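Local coordinates for multifunctional non-homologous end joining DNA repair protein LigD (Mycobacterium tuberculosis, PDB 2IRU) that probably acts with Ku in bacterial non-homologous end joining, where this primase-like polymerase domain extends DNA ends with nucleotides before they are sealed, at residues A[132-140]-A[190-199]; A[22-32]-A[245-253]. One frame throughout, in Å; residues are numbered along the deposited sequence.

Contact 1: residues A[132-140]-A[190-199]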
loop_
_atom_site.group_PDB
_atom_site.type_symbol
_atom_site.label_atom_id
_atom_site.label_comp_id
_atom_site.label_asym_id
_atom_site.label_seq_id
_atom_site.Cartn_x
_atom_site.Cartn_y
_atom_site.Cartn_z
ATOM N N GLY A 132 10.012 -14.661 -0.808
ATOM C CA GLY A 132 9.597 -15.508 -1.908
ATOM C C GLY A 132 9.283 -14.629 -3.123
ATOM O O GLY A 132 9.633 -13.446 -3.157
ATOM N N PRO A 133 8.608 -15.202 -4.126
ATOM C CA PRO A 133 8.280 -14.500 -5.363
ATOM C C PRO A 133 7.288 -13.343 -5.179
ATOM O O PRO A 133 6.582 -13.234 -4.152
ATOM C CB PRO A 133 7.646 -15.607 -6.221
ATOM C CG PRO A 133 8.117 -16.869 -5.619
ATOM C CD PRO A 133 8.115 -16.585 -4.158
ATOM N N ALA A 134 7.258 -12.461 -6.175
ATOM C CA ALA A 134 6.210 -11.471 -6.240
ATOM C C ALA A 134 4.879 -12.185 -6.460
ATOM O O ALA A 134 4.795 -13.126 -7.267
ATOM C CB ALA A 134 6.494 -10.467 -7.371
ATOM N N THR A 135 3.840 -11.753 -5.740
ATOM C CA THR A 135 2.511 -12.344 -5.901
ATOM C C THR A 135 1.603 -11.477 -6.777
ATOM O O THR A 135 0.579 -11.947 -7.283
ATOM C CB THR A 135 1.793 -12.554 -4.554
ATOM O OG1 THR A 135 1.464 -11.296 -3.986
ATOM C CG2 THR A 135 2.654 -13.417 -3.567
ATOM N N ARG A 136 1.982 -10.214 -6.935
ATOM C CA ARG A 136 1.179 -9.218 -7.685
ATOM C C ARG A 136 2.117 -8.156 -8.200
ATOM O O ARG A 136 3.239 -8.021 -7.680
ATOM C CB ARG A 136 0.141 -8.589 -6.728
ATOM C CG ARG A 136 0.735 -7.772 -5.585
ATOM C CD ARG A 136 -0.279 -7.547 -4.461
ATOM N NE ARG A 136 0.277 -6.625 -3.471
ATOM C CZ ARG A 136 -0.092 -6.527 -2.191
ATOM N NH1 ARG A 136 -1.035 -7.322 -1.682
ATOM N NH2 ARG A 136 0.514 -5.627 -1.412
ATOM N N LEU A 137 1.688 -7.419 -9.237
ATOM C CA LEU A 137 2.389 -6.204 -9.661
ATOM C C LEU A 137 1.731 -4.951 -9.070
ATOM O O LEU A 137 0.520 -4.909 -8.833
ATOM C CB LEU A 137 2.382 -6.056 -11.202
ATOM C CG LEU A 137 2.867 -7.185 -12.111
ATOM C CD1 LEU A 137 2.715 -6.771 -13.593
ATOM C CD2 LEU A 137 4.298 -7.538 -11.794
ATOM N N VAL A 138 2.531 -3.917 -8.856
ATOM C CA VAL A 138 1.963 -2.619 -8.537
ATOM C C VAL A 138 2.516 -1.586 -9.499
ATOM O O VAL A 138 3.712 -1.622 -9.871
ATOM C CB VAL A 138 2.227 -2.177 -7.077
ATOM C CG1 VAL A 138 3.692 -1.874 -6.874
ATOM C CG2 VAL A 138 1.373 -0.960 -6.707
ATOM N N PHE A 139 1.632 -0.707 -9.948
ATOM C CA PHE A 139 2.028 0.480 -10.700
ATOM C C PHE A 139 1.606 1.723 -9.920
ATOM O O PHE A 139 0.476 1.783 -9.417
ATOM C CB PHE A 139 1.376 0.507 -12.078
ATOM C CG PHE A 139 1.778 -0.642 -12.934
ATOM C CD1 PHE A 139 2.818 -0.511 -13.856
ATOM C CD2 PHE A 139 1.099 -1.866 -12.839
ATOM C CE1 PHE A 139 3.185 -1.622 -14.646
ATOM C CE2 PHE A 139 1.443 -2.949 -13.615
ATOM C CZ PHE A 139 2.492 -2.832 -14.527
ATOM N N ASP A 140 2.512 2.686 -9.796
ATOM C CA ASP A 140 2.194 3.953 -9.145
ATOM C C ASP A 140 2.058 4.954 -10.289
ATOM O O ASP A 140 3.043 5.242 -10.971
ATOM C CB ASP A 140 3.361 4.379 -8.245
ATOM C CG ASP A 140 3.148 5.723 -7.557
ATOM O OD1 ASP A 140 2.107 6.428 -7.739
ATOM O OD2 ASP A 140 4.090 6.082 -6.808
ATOM N N VAL A 190 6.683 -15.162 -10.017
ATOM C CA VAL A 190 7.892 -14.665 -10.654
ATOM C C VAL A 190 8.720 -13.919 -9.599
ATOM O O VAL A 190 8.147 -13.335 -8.669
ATOM C CB VAL A 190 7.537 -13.797 -11.922
ATOM C CG1 VAL A 190 7.181 -12.376 -11.556
ATOM C CG2 VAL A 190 8.639 -13.836 -12.965
ATOM N N SER A 191 10.053 -13.947 -9.730
ATOM C CA SER A 191 10.910 -13.167 -8.816
ATOM C C SER A 191 10.550 -11.689 -8.894
ATOM O O SER A 191 9.980 -11.221 -9.910
ATOM C CB SER A 191 12.389 -13.342 -9.161
ATOM O OG SER A 191 12.680 -12.684 -10.383
ATOM N N SER A 192 10.898 -10.938 -7.850
ATOM C CA SER A 192 10.669 -9.490 -7.879
ATOM C C SER A 192 11.442 -8.855 -9.046
ATOM O O SER A 192 10.891 -7.998 -9.748
ATOM C CB SER A 192 11.037 -8.844 -6.540
ATOM O OG SER A 192 10.116 -9.244 -5.541
ATOM N N ARG A 193 12.685 -9.308 -9.280
ATOM C CA ARG A 193 13.471 -8.838 -10.439
ATOM C C ARG A 193 12.681 -9.074 -11.734
ATOM O O ARG A 193 12.609 -8.186 -12.603
ATOM C CB ARG A 193 14.872 -9.483 -10.474
ATOM C CG ARG A 193 15.815 -8.934 -9.362
ATOM C CD ARG A 193 17.203 -9.535 -9.451
ATOM N NE ARG A 193 17.105 -10.989 -9.466
ATOM C CZ ARG A 193 17.413 -11.785 -8.444
ATOM N NH1 ARG A 193 17.885 -11.288 -7.309
ATOM N NH2 ARG A 193 17.281 -13.094 -8.583
ATOM N N GLY A 194 12.057 -10.246 -11.845
ATOM C CA GLY A 194 11.241 -10.598 -13.007
ATOM C C GLY A 194 10.001 -9.736 -13.136
ATOM O O GLY A 194 9.688 -9.248 -14.227
ATOM N N ALA A 195 9.286 -9.573 -12.017
ATOM C CA ALA A 195 8.109 -8.688 -11.925
ATOM C C ALA A 195 8.434 -7.267 -12.343
ATOM O O ALA A 195 7.650 -6.611 -13.064
ATOM C CB ALA A 195 7.534 -8.709 -10.493
ATOM N N THR A 196 9.610 -6.787 -11.935
ATOM C CA THR A 196 10.027 -5.416 -12.277
ATOM C C THR A 196 10.263 -5.261 -13.789
ATOM O O THR A 196 9.843 -4.260 -14.408
ATOM C CB THR A 196 11.264 -4.988 -11.488
ATOM O OG1 THR A 196 10.980 -5.078 -10.081
ATOM C CG2 THR A 196 11.629 -3.541 -11.804
ATOM N N VAL A 197 10.912 -6.262 -14.390
ATOM C CA VAL A 197 11.101 -6.286 -15.860
ATOM C C VAL A 197 9.749 -6.273 -16.607
ATOM O O VAL A 197 9.547 -5.450 -17.517
ATOM C CB VAL A 197 12.047 -7.428 -16.280
ATOM C CG1 VAL A 197 11.927 -7.752 -17.776
ATOM C CG2 VAL A 197 13.490 -7.068 -15.887
ATOM N N LEU A 198 8.796 -7.091 -16.138
ATOM C CA LEU A 198 7.451 -7.158 -16.729
ATOM C C LEU A 198 6.678 -5.833 -16.636
ATOM O O LEU A 198 6.134 -5.333 -17.648
ATOM C CB LEU A 198 6.635 -8.292 -16.102
ATOM C CG LEU A 198 5.163 -8.445 -16.536
ATOM C CD1 LEU A 198 4.992 -8.621 -18.080
ATOM C CD2 LEU A 198 4.544 -9.638 -15.815
ATOM N N ALA A 199 6.635 -5.273 -15.428
ATOM C CA ALA A 199 6.031 -3.956 -15.197
ATOM C C ALA A 199 6.683 -2.831 -16.042
ATOM O O ALA A 199 5.977 -2.002 -16.654
ATOM C CB ALA A 199 6.034 -3.614 -13.712
HETATM O O HOH W 1 11.136 -11.281 -3.773
#
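Ala-134 N donates to Val-190 O at 2.8 Å, in an antiparallel hydrogen-bonded pair. This bond closes one end of the contact, and the N-H points at the oxygen with a bend, at 135°. Beyond the bridge the backbones no longer pair. The strand of 132-140 turns a corner at Arg-136, while the other segment enters the helix that starts at Ser-192. The axes of strand 137-140 and helix 192-199 come within 9.1 Å and cross at -47°.

The first turn of the helix is capped by Ser-191, whose OG accepts from Gly-194 N. A water joins Ser-192 OG to Gly-132 O, so a second polar link lies beside the bridge.

Ala-195 begins the apolar seam next to the bridge, taking both Ala-134 and Leu-137. Its CB meets Ala-134 CB at 3.7 Å, and Leu-137 CD2 lies as near from further along the strand. Leu-137 divides its branches between two helix residues. CD2 rests on Ala-195, and CD1 reaches Leu-198 CD2 at 4.1 Å, the two leucines crossing at about a right angle. Phe-139 closes the far end. Its CG stands anti to the carbonyl carbon (chi1 -62°), which carries the ring to Ala-199. There CE1 touches Ala-199 CB at 3.6 Å, and Ala-199 O lies in the ring plane at the edge.

Val-229 of strand 227-230 also touches Phe-139. The next residue, Asp-140, is inferred by similarity to bind both manganese ions, and its OD2 accepts from Gln-233 NE2. The chemistry is thus polar at the bridge and mainly apolar along the helix. Small alanines let helix 192-209 lie close against the strand that leads into the probable metal site.

Contact 2: residues A[22-32]-A[245-253]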
loop_
_atom_site.group_PDB
_atom_site.type_symbol
_atom_site.label_atom_id
_atom_site.label_comp_id
_atom_site.label_asym_id
_atom_site.label_seq_id
_atom_site.Cartn_x
_atom_site.Cartn_y
_atom_site.Cartn_z
ATOM N N TYR A 22 -4.441 14.283 13.982
ATOM C CA TYR A 22 -4.671 15.150 12.813
ATOM C C TYR A 22 -5.316 16.483 13.275
ATOM O O TYR A 22 -6.543 16.572 13.374
ATOM C CB TYR A 22 -5.646 14.446 11.855
ATOM C CG TYR A 22 -5.088 13.210 11.183
ATOM C CD1 TYR A 22 -4.540 13.289 9.900
ATOM C CD2 TYR A 22 -5.134 11.953 11.840
ATOM C CE1 TYR A 22 -4.042 12.136 9.240
ATOM C CE2 TYR A 22 -4.668 10.788 11.198
ATOM C CZ TYR A 22 -4.096 10.903 9.922
ATOM O OH TYR A 22 -3.638 9.758 9.320
ATOM N N PRO A 23 -4.496 17.512 13.567
ATOM C CA PRO A 23 -5.070 18.757 14.121
ATOM C C PRO A 23 -6.133 19.412 13.224
ATOM O O PRO A 23 -7.054 20.072 13.738
ATOM C CB PRO A 23 -3.860 19.699 14.274
ATOM C CG PRO A 23 -2.649 18.782 14.413
ATOM C CD PRO A 23 -3.016 17.531 13.526
ATOM N N ALA A 24 -6.021 19.235 11.905
ATOM C CA ALA A 24 -6.963 19.905 10.967
ATOM C C ALA A 24 -8.402 19.417 11.151
ATOM O O ALA A 24 -9.370 20.158 10.892
ATOM C CB ALA A 24 -6.537 19.669 9.545
ATOM N N THR A 25 -8.515 18.149 11.578
ATOM C CA THR A 25 -9.822 17.468 11.642
ATOM C C THR A 25 -10.160 17.000 13.083
ATOM O O THR A 25 -11.326 16.647 13.327
ATOM C CB THR A 25 -9.828 16.246 10.688
ATOM O OG1 THR A 25 -8.707 15.399 11.006
ATOM C CG2 THR A 25 -9.788 16.680 9.212
ATOM N N GLY A 26 -9.168 17.014 13.987
ATOM C CA GLY A 26 -9.342 16.590 15.379
ATOM C C GLY A 26 -9.370 15.071 15.545
ATOM O O GLY A 26 -9.746 14.561 16.627
ATOM N N THR A 27 -8.941 14.359 14.500
ATOM C CA THR A 27 -8.911 12.892 14.492
ATOM C C THR A 27 -7.939 12.377 15.555
ATOM O O THR A 27 -6.802 12.804 15.598
ATOM C CB THR A 27 -8.494 12.356 13.083
ATOM O OG1 THR A 27 -9.339 12.967 12.082
ATOM C CG2 THR A 27 -8.662 10.814 13.054
ATOM N N THR A 28 -8.433 11.498 16.426
ATOM C CA THR A 28 -7.706 11.071 17.639
ATOM C C THR A 28 -7.129 9.659 17.535
ATOM O O THR A 28 -7.453 8.873 16.621
ATOM C CB THR A 28 -8.636 11.021 18.861
ATOM O OG1 THR A 28 -9.646 10.016 18.642
ATOM C CG2 THR A 28 -9.302 12.371 19.142
ATOM N N LYS A 29 -6.304 9.313 18.507
ATOM C CA LYS A 29 -5.810 7.937 18.595
ATOM C C LYS A 29 -6.986 6.962 18.679
ATOM O O LYS A 29 -6.969 5.929 18.005
ATOM C CB LYS A 29 -4.882 7.760 19.788
ATOM C CG LYS A 29 -3.540 8.394 19.640
ATOM C CD LYS A 29 -2.590 7.912 20.738
ATOM C CE LYS A 29 -2.132 6.439 20.549
ATOM N NZ LYS A 29 -1.193 5.881 21.665
ATOM N N SER A 30 -8.029 7.304 19.440
ATOM C CA SER A 30 -9.234 6.451 19.537
ATOM C C SER A 30 -9.889 6.234 18.159
ATOM O O SER A 30 -10.267 5.102 17.795
ATOM C CB SER A 30 -10.245 7.037 20.531
ATOM O OG SER A 30 -11.338 6.162 20.717
ATOM N N ASP A 31 -9.996 7.312 17.398
ATOM C CA ASP A 31 -10.538 7.215 16.030
ATOM C C ASP A 31 -9.741 6.208 15.202
ATOM O O ASP A 31 -10.310 5.395 14.449
ATOM C CB ASP A 31 -10.482 8.569 15.328
ATOM C CG ASP A 31 -11.505 9.568 15.882
ATOM O OD1 ASP A 31 -12.617 9.155 16.292
ATOM O OD2 ASP A 31 -11.189 10.770 15.845
ATOM N N ILE A 32 -8.425 6.325 15.290
ATOM C CA ILE A 32 -7.525 5.468 14.504
ATOM C C ILE A 32 -7.593 3.992 14.940
ATOM O O ILE A 32 -7.610 3.061 14.094
ATOM C CB ILE A 32 -6.099 6.100 14.524
ATOM C CG1 ILE A 32 -6.138 7.536 13.914
ATOM C CG2 ILE A 32 -5.060 5.227 13.893
ATOM C CD1 ILE A 32 -6.707 7.649 12.543
ATOM N N SER A 245 -4.468 1.441 4.355
ATOM C CA SER A 245 -3.657 2.260 5.289
ATOM C C SER A 245 -4.132 3.704 5.286
ATOM O O SER A 245 -4.465 4.274 4.219
ATOM C CB SER A 245 -2.170 2.254 4.885
ATOM O OG SER A 245 -1.381 2.999 5.839
ATOM N N LEU A 246 -4.103 4.314 6.464
ATOM C CA LEU A 246 -4.241 5.769 6.583
ATOM C C LEU A 246 -2.988 6.386 5.963
ATOM O O LEU A 246 -1.945 5.695 5.801
ATOM C CB LEU A 246 -4.307 6.180 8.072
ATOM C CG LEU A 246 -5.616 5.856 8.789
ATOM C CD1 LEU A 246 -5.474 5.983 10.288
ATOM C CD2 LEU A 246 -6.707 6.809 8.347
ATOM N N ARG A 247 -3.097 7.680 5.696
ATOM C CA ARG A 247 -1.964 8.493 5.270
ATOM C C ARG A 247 -1.677 9.557 6.312
ATOM O O ARG A 247 -2.603 10.171 6.899
ATOM C CB ARG A 247 -2.256 9.175 3.926
ATOM C CG ARG A 247 -2.605 8.215 2.766
ATOM C CD ARG A 247 -1.589 7.082 2.606
ATOM N NE ARG A 247 -0.218 7.538 2.510
ATOM C CZ ARG A 247 0.440 7.700 1.368
ATOM N NH1 ARG A 247 -0.140 7.413 0.202
ATOM N NH2 ARG A 247 1.710 8.090 1.392
ATOM N N GLY A 248 -0.390 9.832 6.498
ATOM C CA GLY A 248 0.032 10.880 7.449
ATOM C C GLY A 248 0.076 12.195 6.705
ATOM O O GLY A 248 1.136 12.659 6.250
ATOM N N ARG A 249 -1.103 12.733 6.489
ATOM C CA ARG A 249 -1.300 13.940 5.690
ATOM C C ARG A 249 -2.206 14.831 6.505
ATOM O O ARG A 249 -2.684 14.443 7.586
ATOM C CB ARG A 249 -1.950 13.585 4.347
ATOM C CG ARG A 249 -0.993 12.921 3.358
ATOM C CD ARG A 249 -1.576 12.825 1.978
ATOM N NE ARG A 249 -1.781 14.124 1.316
ATOM C CZ ARG A 249 -0.833 14.825 0.688
ATOM N NH1 ARG A 249 0.424 14.392 0.640
ATOM N NH2 ARG A 249 -1.140 15.982 0.108
ATOM N N THR A 250 -2.453 16.033 5.999
ATOM C CA THR A 250 -3.303 16.973 6.745
ATOM C C THR A 250 -4.663 16.391 7.140
ATOM O O THR A 250 -5.169 16.697 8.245
ATOM C CB THR A 250 -3.468 18.319 6.002
ATOM O OG1 THR A 250 -4.150 18.120 4.752
ATOM C CG2 THR A 250 -2.101 18.930 5.785
ATOM N N HIS A 251 -5.275 15.619 6.222
ATOM C CA HIS A 251 -6.504 14.900 6.537
ATOM C C HIS A 251 -6.225 13.408 6.587
ATOM O O HIS A 251 -5.360 12.927 5.871
ATOM C CB HIS A 251 -7.579 15.123 5.459
ATOM C CG HIS A 251 -8.150 16.505 5.480
ATOM N ND1 HIS A 251 -9.300 16.845 4.800
ATOM C CD2 HIS A 251 -7.749 17.624 6.117
ATOM C CE1 HIS A 251 -9.570 18.124 5.007
ATOM N NE2 HIS A 251 -8.643 18.616 5.809
ATOM N N PRO A 252 -7.000 12.667 7.374
ATOM C CA PRO A 252 -6.877 11.207 7.465
ATOM C C PRO A 252 -7.445 10.487 6.251
ATOM O O PRO A 252 -8.489 9.807 6.326
ATOM C CB PRO A 252 -7.679 10.880 8.724
ATOM C CG PRO A 252 -8.693 11.955 8.809
ATOM C CD PRO A 252 -8.034 13.196 8.288
ATOM N N THR A 253 -6.805 10.710 5.105
ATOM C CA THR A 253 -7.200 9.998 3.900
ATOM C C THR A 253 -6.622 8.578 3.925
ATOM O O THR A 253 -5.747 8.244 4.757
ATOM C CB THR A 253 -6.755 10.746 2.646
ATOM O OG1 THR A 253 -5.387 11.086 2.825
ATOM C CG2 THR A 253 -7.592 12.041 2.463
HETATM O O HOH W 2 -4.053 17.685 10.417
#
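Pro-252 CB lies over the centre of the Tyr-22 ring, 3.8 Å from the centroid, in a CH-pi contact. The same ring has backbone oxygens at its edge, with Arg-247 O and Thr-250 O in its plane. Tyr-22 OH donates to Arg-247 O at 2.7 Å. It meets that carbonyl from 50° above its plane, not on a lone pair. The bond and the proline both restrain the ring.

Thr-25 works on two partners. OG1 shares a hydrogen bond with Thr-27 OG1, and CG2 lies over a face of the His-251 ring, offset toward the rim, 4.0 Å from the centroid. Thr-27 OG1 also touches Pro-252 CG. A water links Ala-24 N to Thr-250 O. Deeper in, Ile-32 and Leu-246 pack together, though their exact spacing is doubtful.

Both segments contain tight turns. Gly-26 and Thr-27 form a G1 beta bulge opposite Tyr-22, and Thr-28 and Asp-31 make a capping box at the start of helix 29-47. Gly-248 and Pro-252 each centre an inverse gamma turn. The loop also carries Arg-247, whose NE makes a salt bridge to Glu-112 OE2 and whose NH1 bonds to Ser-175 O. It is probably part of the polymerase substrate site.

Overall arrangement
The two contacts lie on opposite sides of the chain's centre, with their own centres about 32 Å apart. Their nearest atoms are about 8 Å from each other. Along the chain, contact 1 is nested inside the loop closed by contact 2. Contact 2 joins the start of the chain and helix 29-47 to the loop between strands 240-241 and 253-257. Contact 1 sets helix 192-209 against strand 129-143. Strands 129-143 and 253-257 belong to the same large mixed sheet. Each contact carries a residue inferred to serve polymerase activity, Asp-140 by binding metal and substrate and Arg-247 by binding substrate, so both border the probable active site.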